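Local coordinates for protein diaminobutyrate-pyruvate transaminase and L-2,4-diaminobutyrate decarboxylase (Vibrio parahaemolyticus, PDB 2QMA) that is the C-terminal, glutamate decarboxylase-like domain of a longer enzyme and probably decarboxylates L-2,4-diaminobutyrate with the help of pyridoxal 5'-phosphate, at residues 398-410 and 470-483. Numbering follows the deposited sequence.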
loop_
_atom_site.group_PDB
_atom_site.type_symbol
_atom_site.label_atom_id
_atom_site.label_comp_id
_atom_site.label_asym_id
_atom_site.label_seq_id
_atom_site.Cartn_x
_atom_site.Cartn_y
_atom_site.Cartn_z
ATOM N N HIS A 398 -11.704 26.225 -10.295
ATOM C CA HIS A 398 -12.696 26.606 -9.274
ATOM C C HIS A 398 -12.129 26.729 -7.852
ATOM O O HIS A 398 -12.388 27.714 -7.124
ATOM C CB HIS A 398 -13.843 25.607 -9.273
ATOM C CG HIS A 398 -14.768 25.796 -8.119
ATOM N ND1 HIS A 398 -14.753 24.980 -7.007
ATOM C CD2 HIS A 398 -15.663 26.777 -7.863
ATOM C CE1 HIS A 398 -15.651 25.412 -6.140
ATOM N NE2 HIS A 398 -16.220 26.503 -6.638
ATOM N N LEU A 399 -11.374 25.707 -7.455
ATOM C CA LEU A 399 -10.847 25.626 -6.126
ATOM C C LEU A 399 -9.900 26.785 -5.901
ATOM O O LEU A 399 -9.942 27.380 -4.847
ATOM C CB LEU A 399 -10.135 24.292 -5.900
ATOM C CG LEU A 399 -10.979 23.023 -5.719
ATOM C CD1 LEU A 399 -10.086 21.788 -5.584
ATOM C CD2 LEU A 399 -11.899 23.162 -4.503
ATOM N N LEU A 400 -9.057 27.109 -6.894
ATOM C CA LEU A 400 -8.097 28.204 -6.743
ATOM C C LEU A 400 -8.826 29.531 -6.638
ATOM O O LEU A 400 -8.491 30.390 -5.789
ATOM C CB LEU A 400 -7.093 28.240 -7.916
ATOM C CG LEU A 400 -5.822 27.389 -7.648
ATOM C CD1 LEU A 400 -6.160 25.944 -7.361
ATOM C CD2 LEU A 400 -4.769 27.480 -8.805
ATOM N N ALA A 401 -9.863 29.697 -7.449
ATOM C CA ALA A 401 -10.647 30.934 -7.356
ATOM C C ALA A 401 -11.355 31.045 -6.014
ATOM O O ALA A 401 -11.408 32.140 -5.441
ATOM C CB ALA A 401 -11.671 31.047 -8.496
ATOM N N GLN A 402 -11.964 29.947 -5.560
ATOM C CA GLN A 402 -12.748 29.965 -4.313
ATOM C C GLN A 402 -11.871 30.218 -3.096
ATOM O O GLN A 402 -12.267 30.909 -2.157
ATOM C CB GLN A 402 -13.481 28.645 -4.127
ATOM C CG GLN A 402 -14.255 28.542 -2.846
ATOM C CD GLN A 402 -15.204 27.405 -2.913
ATOM O OE1 GLN A 402 -14.809 26.258 -2.690
ATOM N NE2 GLN A 402 -16.486 27.698 -3.225
ATOM N N THR A 403 -10.682 29.633 -3.106
ATOM C CA THR A 403 -9.733 29.855 -2.032
ATOM C C THR A 403 -9.435 31.356 -1.891
ATOM O O THR A 403 -9.330 31.842 -0.768
ATOM C CB THR A 403 -8.435 29.017 -2.270
ATOM O OG1 THR A 403 -8.793 27.631 -2.363
ATOM C CG2 THR A 403 -7.430 29.232 -1.163
ATOM N N LEU A 404 -9.288 32.074 -3.018
ATOM C CA LEU A 404 -9.010 33.506 -2.981
ATOM C C LEU A 404 -10.218 34.243 -2.399
ATOM O O LEU A 404 -10.090 35.220 -1.629
ATOM C CB LEU A 404 -8.673 34.030 -4.379
ATOM C CG LEU A 404 -7.394 33.387 -4.950
ATOM C CD1 LEU A 404 -7.212 33.751 -6.408
ATOM C CD2 LEU A 404 -6.165 33.789 -4.127
ATOM N N GLU A 405 -11.396 33.761 -2.767
ATOM C CA GLU A 405 -12.646 34.337 -2.262
ATOM C C GLU A 405 -12.829 34.162 -0.747
ATOM O O GLU A 405 -13.294 35.087 -0.065
ATOM C CB GLU A 405 -13.822 33.726 -3.012
ATOM C CG GLU A 405 -13.950 34.242 -4.445
ATOM C CD GLU A 405 -15.107 33.598 -5.185
ATOM O OE1 GLU A 405 -15.744 32.644 -4.663
ATOM O OE2 GLU A 405 -15.372 34.054 -6.308
ATOM N N VAL A 406 -12.487 32.979 -0.240
ATOM C CA VAL A 406 -12.519 32.687 1.203
ATOM C C VAL A 406 -11.489 33.527 1.958
ATOM O O VAL A 406 -11.817 34.094 2.984
ATOM C CB VAL A 406 -12.371 31.180 1.500
ATOM C CG1 VAL A 406 -12.203 30.880 3.049
ATOM C CG2 VAL A 406 -13.560 30.427 0.892
ATOM N N ALA A 407 -10.263 33.622 1.429
ATOM C CA ALA A 407 -9.258 34.519 2.010
ATOM C C ALA A 407 -9.818 35.930 2.113
ATOM O O ALA A 407 -9.717 36.539 3.173
ATOM C CB ALA A 407 -7.937 34.495 1.233
ATOM N N ASP A 408 -10.465 36.427 1.054
ATOM C CA ASP A 408 -11.083 37.770 1.076
ATOM C C ASP A 408 -12.162 37.904 2.141
ATOM O O ASP A 408 -12.268 38.929 2.814
ATOM C CB ASP A 408 -11.684 38.123 -0.288
ATOM C CG ASP A 408 -10.641 38.588 -1.278
ATOM O OD1 ASP A 408 -9.531 38.978 -0.842
ATOM O OD2 ASP A 408 -10.935 38.566 -2.490
HETATM N N MSE A 409 -12.978 36.867 2.276
HETATM C CA MSE A 409 -14.043 36.855 3.254
HETATM C C MSE A 409 -13.464 36.949 4.672
HETATM O O MSE A 409 -14.018 37.668 5.523
HETATM C CB MSE A 409 -14.873 35.584 3.054
HETATM C CG MSE A 409 -16.104 35.424 3.939
HETATM SE SE MSE A 409 -16.662 33.529 3.792
HETATM C CE MSE A 409 -16.629 33.431 1.872
ATOM N N ILE A 410 -12.347 36.253 4.916
ATOM C CA ILE A 410 -11.685 36.311 6.231
ATOM C C ILE A 410 -11.041 37.701 6.468
ATOM O O ILE A 410 -11.087 38.243 7.576
ATOM C CB ILE A 410 -10.686 35.165 6.380
ATOM C CG1 ILE A 410 -11.460 33.844 6.476
ATOM C CG2 ILE A 410 -9.782 35.334 7.613
ATOM C CD1 ILE A 410 -10.616 32.620 6.303
ATOM N N PHE A 470 -7.741 25.678 6.602
ATOM C CA PHE A 470 -8.663 25.032 5.693
ATOM C C PHE A 470 -7.775 24.471 4.563
ATOM O O PHE A 470 -6.969 25.211 3.960
ATOM C CB PHE A 470 -9.627 26.034 5.007
ATOM C CG PHE A 470 -10.633 26.740 5.906
ATOM C CD1 PHE A 470 -10.994 26.267 7.171
ATOM C CD2 PHE A 470 -11.294 27.868 5.408
ATOM C CE1 PHE A 470 -11.995 26.964 7.949
ATOM C CE2 PHE A 470 -12.281 28.543 6.157
ATOM C CZ PHE A 470 -12.613 28.100 7.433
ATOM N N THR A 471 -7.975 23.198 4.254
ATOM C CA THR A 471 -7.533 22.594 3.006
ATOM C C THR A 471 -8.766 22.328 2.152
ATOM O O THR A 471 -9.522 21.351 2.381
ATOM C CB THR A 471 -6.721 21.319 3.286
ATOM O OG1 THR A 471 -5.613 21.685 4.115
ATOM C CG2 THR A 471 -6.165 20.723 1.971
ATOM N N ILE A 472 -9.039 23.251 1.239
ATOM C CA ILE A 472 -10.247 23.150 0.419
ATOM C C ILE A 472 -10.074 22.139 -0.721
ATOM O O ILE A 472 -9.251 22.324 -1.638
ATOM C CB ILE A 472 -10.695 24.515 -0.155
ATOM C CG1 ILE A 472 -10.738 25.584 0.951
ATOM C CG2 ILE A 472 -12.075 24.352 -0.868
ATOM C CD1 ILE A 472 -10.699 27.059 0.423
ATOM N N LEU A 473 -10.827 21.054 -0.659
ATOM C CA LEU A 473 -10.705 20.028 -1.692
ATOM C C LEU A 473 -12.000 19.772 -2.400
ATOM O O LEU A 473 -12.024 19.606 -3.606
ATOM C CB LEU A 473 -10.170 18.702 -1.151
ATOM C CG LEU A 473 -8.728 18.599 -0.621
ATOM C CD1 LEU A 473 -8.392 17.157 -0.185
ATOM C CD2 LEU A 473 -7.686 19.148 -1.628
ATOM N N ASN A 474 -13.080 19.703 -1.635
ATOM C CA ASN A 474 -14.393 19.417 -2.205
ATOM C C ASN A 474 -14.761 20.552 -3.190
ATOM O O ASN A 474 -14.795 21.724 -2.792
ATOM C CB ASN A 474 -15.411 19.289 -1.080
ATOM C CG ASN A 474 -16.775 18.845 -1.556
ATOM O OD1 ASN A 474 -17.139 19.010 -2.729
ATOM N ND2 ASN A 474 -17.556 18.282 -0.637
ATOM N N PRO A 475 -14.989 20.210 -4.483
ATOM C CA PRO A 475 -15.268 21.259 -5.475
ATOM C C PRO A 475 -16.732 21.710 -5.470
ATOM O O PRO A 475 -17.141 22.532 -6.306
ATOM C CB PRO A 475 -14.849 20.596 -6.799
ATOM C CG PRO A 475 -15.188 19.116 -6.591
ATOM C CD PRO A 475 -15.005 18.866 -5.089
ATOM N N CYS A 476 -17.511 21.194 -4.506
ATOM C CA CYS A 476 -18.981 21.378 -4.497
ATOM C C CYS A 476 -19.490 22.298 -3.389
ATOM O O CYS A 476 -20.687 22.406 -3.163
ATOM C CB CYS A 476 -19.654 19.990 -4.391
ATOM S SG CYS A 476 -19.431 18.962 -5.855
ATOM N N LEU A 477 -18.569 22.941 -2.693
ATOM C CA LEU A 477 -18.842 23.897 -1.621
ATOM C C LEU A 477 -19.237 25.272 -2.157
ATOM O O LEU A 477 -18.806 25.662 -3.228
ATOM C CB LEU A 477 -17.584 24.046 -0.754
ATOM C CG LEU A 477 -16.982 22.766 -0.155
ATOM C CD1 LEU A 477 -15.662 23.086 0.583
ATOM C CD2 LEU A 477 -17.957 22.038 0.764
ATOM N N THR A 478 -20.069 25.994 -1.394
ATOM C CA THR A 478 -20.594 27.295 -1.814
ATOM C C THR A 478 -20.167 28.357 -0.818
ATOM O O THR A 478 -19.683 28.038 0.270
ATOM C CB THR A 478 -22.163 27.287 -1.860
ATOM O OG1 THR A 478 -22.643 26.928 -0.568
ATOM C CG2 THR A 478 -22.680 26.273 -2.848
ATOM N N THR A 479 -20.344 29.626 -1.196
ATOM C CA THR A 479 -20.066 30.761 -0.310
ATOM C C THR A 479 -20.742 30.554 1.038
ATOM O O THR A 479 -20.123 30.741 2.074
ATOM C CB THR A 479 -20.557 32.107 -0.937
ATOM O OG1 THR A 479 -20.060 32.213 -2.274
ATOM C CG2 THR A 479 -20.087 33.319 -0.122
ATOM N N SER A 480 -22.013 30.162 1.015
ATOM C CA SER A 480 -22.792 30.000 2.243
ATOM C C SER A 480 -22.222 28.881 3.135
ATOM O O SER A 480 -22.355 28.933 4.356
ATOM C CB SER A 480 -24.271 29.749 1.909
ATOM O OG SER A 480 -24.365 28.603 1.071
ATOM N N ASP A 481 -21.597 27.865 2.529
ATOM C CA ASP A 481 -20.884 26.861 3.338
ATOM C C ASP A 481 -19.780 27.502 4.175
ATOM O O ASP A 481 -19.610 27.155 5.354
ATOM C CB ASP A 481 -20.280 25.748 2.453
ATOM C CG ASP A 481 -21.366 24.841 1.833
ATOM O OD1 ASP A 481 -22.390 24.591 2.498
ATOM O OD2 ASP A 481 -21.204 24.376 0.684
ATOM N N PHE A 482 -19.020 28.408 3.547
ATOM C CA PHE A 482 -17.877 29.061 4.182
ATOM C C PHE A 482 -18.325 30.083 5.215
ATOM O O PHE A 482 -17.743 30.148 6.292
ATOM C CB PHE A 482 -16.930 29.643 3.139
ATOM C CG PHE A 482 -16.063 28.583 2.492
ATOM C CD1 PHE A 482 -14.998 28.028 3.205
ATOM C CD2 PHE A 482 -16.370 28.088 1.222
ATOM C CE1 PHE A 482 -14.201 27.011 2.656
ATOM C CE2 PHE A 482 -15.563 27.037 0.639
ATOM C CZ PHE A 482 -14.476 26.530 1.367
ATOM N N GLU A 483 -19.374 30.846 4.892
ATOM C CA GLU A 483 -19.945 31.784 5.832
ATOM C C GLU A 483 -20.403 31.083 7.104
ATOM O O GLU A 483 -20.104 31.518 8.218
ATOM C CB GLU A 483 -21.121 32.539 5.204
ATOM C CG GLU A 483 -20.632 33.499 4.176
ATOM C CD GLU A 483 -21.732 34.339 3.554
ATOM O OE1 GLU A 483 -22.926 33.927 3.549
ATOM O OE2 GLU A 483 -21.368 35.416 3.038
#
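V406 sets its CG2 methyl over the centre of the F482 ring, 3.5 Å from the ring centroid and 12° off the normal, a CH-pi contact. Its other methyl, CG1, lies in the plane of the F470 ring and meets its edge at CE2, 3.9 Å away. At the F482 edge, Q402 OE1 stands 3.5 Å from CE2, with amide and ring planes 64° apart. Q402 CG is anti to the backbone N and the chain runs on extended, which carries the amide across to the loop. There NE2 donates to L477 O at 3.1 Å, nearly straight at 170°. The acceptor lies in the Q402 amide plane, but NE2 sits above the L477 carbonyl plane. Q16 of the second subunit also donates to L477 O. These segments belong to the small C-terminal domain of a fold-type I PLP-dependent enzyme, where helices 389-411 and 479-495 pack beside a four-stranded antiparallel sheet. I472 continues the apolar layer, with CG2 touching L399 CD2. Its CD1 makes a separate van der Waals contact with T403 OG1, at 3.4 Å. That hydroxyl donates to L399 O. Toward E483, selenomethionine M409 bends at its last torsion; SE reaches F482 CB at 3.9 Å and CE meets T479 CG2. L399 CD1 packs on L473 O, which accepts from Y328 OH.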